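Local coordinates for protein MS5a (Brassica napus, PDB 6L77) that has no established biochemical role but is linked to meiosis and probably enhances papain activity in a non-canonical way through its cystatin-like folds, at residues 99-110 with 216-226. Sequence-based numbering, arbitrary orientation.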
loop_
_atom_site.group_PDB
_atom_site.type_symbol
_atom_site.label_atom_id
_atom_site.label_comp_id
_atom_site.label_asym_id
_atom_site.label_seq_id
_atom_site.Cartn_x
_atom_site.Cartn_y
_atom_site.Cartn_z
ATOM N N PRO A 99 9.266 -0.205 18.620
ATOM C CA PRO A 99 9.065 1.158 18.108
ATOM C C PRO A 99 7.781 1.802 18.633
ATOM O O PRO A 99 6.792 1.106 18.855
ATOM C CB PRO A 99 8.997 0.958 16.588
ATOM C CG PRO A 99 8.623 -0.486 16.405
ATOM C CD PRO A 99 9.283 -1.205 17.538
ATOM N N ASN A 100 7.810 3.120 18.825
ATOM C CA ASN A 100 6.682 3.848 19.384
ATOM C C ASN A 100 5.618 4.100 18.315
ATOM O O ASN A 100 5.837 3.894 17.118
ATOM C CB ASN A 100 7.150 5.168 19.989
ATOM C CG ASN A 100 8.382 5.003 20.862
ATOM O OD1 ASN A 100 9.391 5.682 20.665
ATOM N ND2 ASN A 100 8.307 4.094 21.829
ATOM N N GLN A 101 4.451 4.556 18.766
ATOM C CA GLN A 101 3.332 4.758 17.857
ATOM C C GLN A 101 3.676 5.804 16.800
ATOM O O GLN A 101 4.418 6.758 17.048
ATOM C CB GLN A 101 2.080 5.186 18.624
ATOM C CG GLN A 101 0.817 5.199 17.761
ATOM C CD GLN A 101 -0.372 5.870 18.432
ATOM O OE1 GLN A 101 -0.274 6.364 19.557
ATOM N NE2 GLN A 101 -1.507 5.887 17.738
ATOM N N PHE A 102 3.127 5.611 15.605
ATOM C CA PHE A 102 3.404 6.499 14.483
ATOM C C PHE A 102 2.187 6.508 13.575
ATOM O O PHE A 102 1.801 5.459 13.057
ATOM C CB PHE A 102 4.652 6.033 13.728
ATOM C CG PHE A 102 4.953 6.835 12.494
ATOM C CD1 PHE A 102 5.417 8.135 12.597
ATOM C CD2 PHE A 102 4.773 6.286 11.233
ATOM C CE1 PHE A 102 5.692 8.877 11.458
ATOM C CE2 PHE A 102 5.058 7.014 10.101
ATOM C CZ PHE A 102 5.516 8.311 10.214
ATOM N N PHE A 103 1.576 7.675 13.384
ATOM C CA PHE A 103 0.415 7.752 12.507
ATOM C C PHE A 103 0.388 9.113 11.824
ATOM O O PHE A 103 1.197 9.995 12.109
ATOM C CB PHE A 103 -0.887 7.502 13.269
ATOM C CG PHE A 103 -1.104 8.452 14.406
ATOM C CD1 PHE A 103 -1.690 9.692 14.190
ATOM C CD2 PHE A 103 -0.699 8.118 15.686
ATOM C CE1 PHE A 103 -1.873 10.574 15.236
ATOM C CE2 PHE A 103 -0.888 8.996 16.739
ATOM C CZ PHE A 103 -1.474 10.224 16.513
ATOM N N ASP A 104 -0.570 9.265 10.917
ATOM C CA ASP A 104 -0.687 10.426 10.044
ATOM C C ASP A 104 -2.009 11.099 10.361
ATOM O O ASP A 104 -3.069 10.471 10.251
ATOM C CB ASP A 104 -0.626 9.998 8.577
ATOM C CG ASP A 104 -0.922 11.133 7.604
ATOM O OD1 ASP A 104 -1.094 12.294 8.032
ATOM O OD2 ASP A 104 -0.995 10.851 6.394
ATOM N N ALA A 105 -1.950 12.366 10.756
ATOM C CA ALA A 105 -3.143 13.080 11.167
ATOM C C ALA A 105 -3.531 14.200 10.217
ATOM O O ALA A 105 -4.475 14.940 10.514
ATOM C CB ALA A 105 -2.956 13.643 12.581
ATOM N N LYS A 106 -2.850 14.352 9.089
ATOM C CA LYS A 106 -3.106 15.517 8.257
ATOM C C LYS A 106 -4.034 15.156 7.100
ATOM O O LYS A 106 -4.026 14.030 6.596
ATOM C CB LYS A 106 -1.794 16.145 7.763
ATOM C CG LYS A 106 -1.287 15.735 6.394
ATOM C CD LYS A 106 -0.229 14.630 6.467
ATOM C CE LYS A 106 0.694 14.745 7.685
ATOM N NZ LYS A 106 1.269 13.401 8.056
ATOM N N ASP A 107 -4.881 16.121 6.731
ATOM C CA ASP A 107 -5.924 15.900 5.738
ATOM C C ASP A 107 -5.336 15.396 4.423
ATOM O O ASP A 107 -4.214 15.738 4.044
ATOM C CB ASP A 107 -6.704 17.197 5.479
ATOM C CG ASP A 107 -7.562 17.625 6.659
ATOM O OD1 ASP A 107 -7.758 16.823 7.597
ATOM O OD2 ASP A 107 -8.048 18.774 6.643
ATOM N N LEU A 108 -6.128 14.537 3.712
ATOM C CA LEU A 108 -5.825 14.110 2.355
ATOM C C LEU A 108 -6.470 15.054 1.348
ATOM O O LEU A 108 -7.537 15.617 1.613
ATOM C CB LEU A 108 -6.349 12.701 2.105
ATOM C CG LEU A 108 -5.615 11.528 2.739
ATOM C CD1 LEU A 108 -6.461 10.271 2.614
ATOM C CD2 LEU A 108 -4.273 11.337 2.067
ATOM N N PRO A 109 -5.847 15.228 0.185
ATOM C CA PRO A 109 -6.534 15.909 -0.917
ATOM C C PRO A 109 -7.745 15.104 -1.364
ATOM O O PRO A 109 -7.735 13.874 -1.347
ATOM C CB PRO A 109 -5.465 15.988 -2.013
ATOM C CG PRO A 109 -4.465 14.973 -1.659
ATOM C CD PRO A 109 -4.476 14.833 -0.172
ATOM N N ASP A 110 -8.806 15.805 -1.759
ATOM C CA ASP A 110 -10.043 15.123 -2.108
ATOM C C ASP A 110 -10.220 14.912 -3.605
ATOM O O ASP A 110 -11.190 14.265 -4.011
ATOM C CB ASP A 110 -11.249 15.887 -1.547
ATOM C CG ASP A 110 -11.401 17.262 -2.147
ATOM O OD1 ASP A 110 -10.372 17.878 -2.499
ATOM O OD2 ASP A 110 -12.555 17.729 -2.266
ATOM N N THR A 216 12.937 4.867 12.511
ATOM C CA THR A 216 12.415 3.508 12.563
ATOM C C THR A 216 12.004 2.983 11.195
ATOM O O THR A 216 11.937 1.762 11.003
ATOM C CB THR A 216 11.202 3.465 13.485
ATOM O OG1 THR A 216 10.191 4.316 12.934
ATOM C CG2 THR A 216 11.556 3.961 14.873
ATOM N N HIS A 217 11.705 3.882 10.258
ATOM C CA HIS A 217 11.162 3.529 8.951
ATOM C C HIS A 217 9.830 2.798 9.078
ATOM O O HIS A 217 9.464 2.020 8.197
ATOM C CB HIS A 217 12.147 2.692 8.127
ATOM C CG HIS A 217 13.490 3.326 7.955
ATOM N ND1 HIS A 217 13.654 4.606 7.473
ATOM C CD2 HIS A 217 14.735 2.847 8.183
ATOM C CE1 HIS A 217 14.943 4.896 7.427
ATOM N NE2 HIS A 217 15.619 3.846 7.852
ATOM N N CYS A 218 9.104 3.033 10.176
ATOM C CA CYS A 218 7.731 2.554 10.258
ATOM C C CYS A 218 6.913 3.243 9.171
ATOM O O CYS A 218 7.158 4.403 8.839
ATOM C CB CYS A 218 7.152 2.834 11.647
ATOM S SG CYS A 218 8.039 1.951 12.969
ATOM N N VAL A 219 5.962 2.519 8.596
ATOM C CA VAL A 219 5.234 2.977 7.414
ATOM C C VAL A 219 3.775 3.163 7.804
ATOM O O VAL A 219 3.125 2.209 8.247
ATOM C CB VAL A 219 5.358 1.990 6.247
ATOM C CG1 VAL A 219 4.448 2.406 5.109
ATOM C CG2 VAL A 219 6.821 1.919 5.770
ATOM N N CYS A 220 3.265 4.382 7.636
ATOM C CA CYS A 220 1.859 4.689 7.855
ATOM C C CYS A 220 1.194 4.959 6.510
ATOM O O CYS A 220 1.731 5.711 5.685
ATOM C CB CYS A 220 1.708 5.894 8.783
ATOM S SG CYS A 220 0.011 6.445 8.920
ATOM N N LEU A 221 0.058 4.308 6.268
ATOM C CA LEU A 221 -0.747 4.543 5.075
ATOM C C LEU A 221 -2.081 5.146 5.486
ATOM O O LEU A 221 -2.756 4.618 6.374
ATOM C CB LEU A 221 -0.981 3.258 4.274
ATOM C CG LEU A 221 0.228 2.539 3.655
ATOM C CD1 LEU A 221 -0.240 1.543 2.598
ATOM C CD2 LEU A 221 1.208 3.520 3.043
ATOM N N LEU A 222 -2.458 6.242 4.836
ATOM C CA LEU A 222 -3.757 6.871 5.037
ATOM C C LEU A 222 -4.363 7.113 3.667
ATOM O O LEU A 222 -3.732 7.742 2.816
ATOM C CB LEU A 222 -3.627 8.184 5.808
ATOM C CG LEU A 222 -4.954 8.897 6.033
ATOM C CD1 LEU A 222 -5.841 8.060 6.934
ATOM C CD2 LEU A 222 -4.731 10.283 6.638
ATOM N N GLY A 223 -5.582 6.630 3.448
ATOM C CA GLY A 223 -6.154 6.669 2.118
ATOM C C GLY A 223 -7.654 6.895 2.132
ATOM O O GLY A 223 -8.347 6.641 3.125
ATOM N N GLU A 224 -8.143 7.357 0.982
ATOM C CA GLU A 224 -9.563 7.550 0.731
ATOM C C GLU A 224 -9.860 7.165 -0.710
ATOM O O GLU A 224 -9.001 7.290 -1.586
ATOM C CB GLU A 224 -9.982 9.002 0.978
ATOM C CG GLU A 224 -9.955 9.391 2.445
ATOM C CD GLU A 224 -10.390 10.823 2.690
ATOM O OE1 GLU A 224 -10.422 11.623 1.722
ATOM O OE2 GLU A 224 -10.700 11.145 3.859
ATOM N N SER A 225 -11.084 6.699 -0.948
ATOM C CA SER A 225 -11.514 6.265 -2.268
ATOM C C SER A 225 -12.726 7.058 -2.730
ATOM O O SER A 225 -13.516 7.553 -1.917
ATOM C CB SER A 225 -11.857 4.774 -2.276
ATOM O OG SER A 225 -10.681 4.002 -2.157
ATOM N N GLN A 226 -12.872 7.159 -4.048
ATOM C CA GLN A 226 -13.994 7.867 -4.642
ATOM C C GLN A 226 -14.328 7.220 -5.980
ATOM O O GLN A 226 -13.495 6.547 -6.587
ATOM C CB GLN A 226 -13.679 9.358 -4.813
ATOM C CG GLN A 226 -12.490 9.613 -5.731
ATOM C CD GLN A 226 -12.095 11.075 -5.799
ATOM O OE1 GLN A 226 -12.433 11.773 -6.755
ATOM N NE2 GLN A 226 -11.359 11.540 -4.792
HETATM O O HOH W 1 8.210 4.526 15.199
HETATM O O HOH W 2 -9.563 11.734 -0.986
#
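Leu108 of the irregular segment 99-110 lies obliquely against Leu222, with CD1 4.0 Å from Leu222 CG, in an interface that buries 624 Å² in total. The same methyl reaches past Gly223 to the aliphatic part of Glu224, 3.6 Å from its CG. Phe102, its CG anti to the backbone N (chi1 176°), sets its ring obliquely beside Cys220 and Cys218, where CE2 lies 3.8 Å from Cys220 CB and also approaches the carbonyl oxygen of Cys218. Cys220 SG in turn packs 3.6 Å from Asp104 CB.

Polar links gather at the ends. Gln226 NE2 donates to Asp110 O at 2.8 Å, standing 49° out of the carbonyl plane, and one water bridges Pro109 O to Glu224 OE1 while another joins Asn100 O to Thr216 OG1. Midway, Asp104 OD1 accepts Lys106 N in an Asx turn and, from the opposite face of the carboxylate, the Lys106 ammonium. Asp104 OD2 rests 3.8 Å from Leu222 CD2 and forms a salt bridge with Arg209. Replacing Asp104 with alanine is likely to undo the Asx turn and leave Arg209 without this buried counter-charge.

The loop thus runs along strand 219-227 over one face of the antiparallel sheet of the cystatin-like fold, where that strand lies between 82-88 and 201-212; Thr84 and Tyr86 bind the Phe102 backbone, and Leu108 reaches Leu187 of strand 186-195.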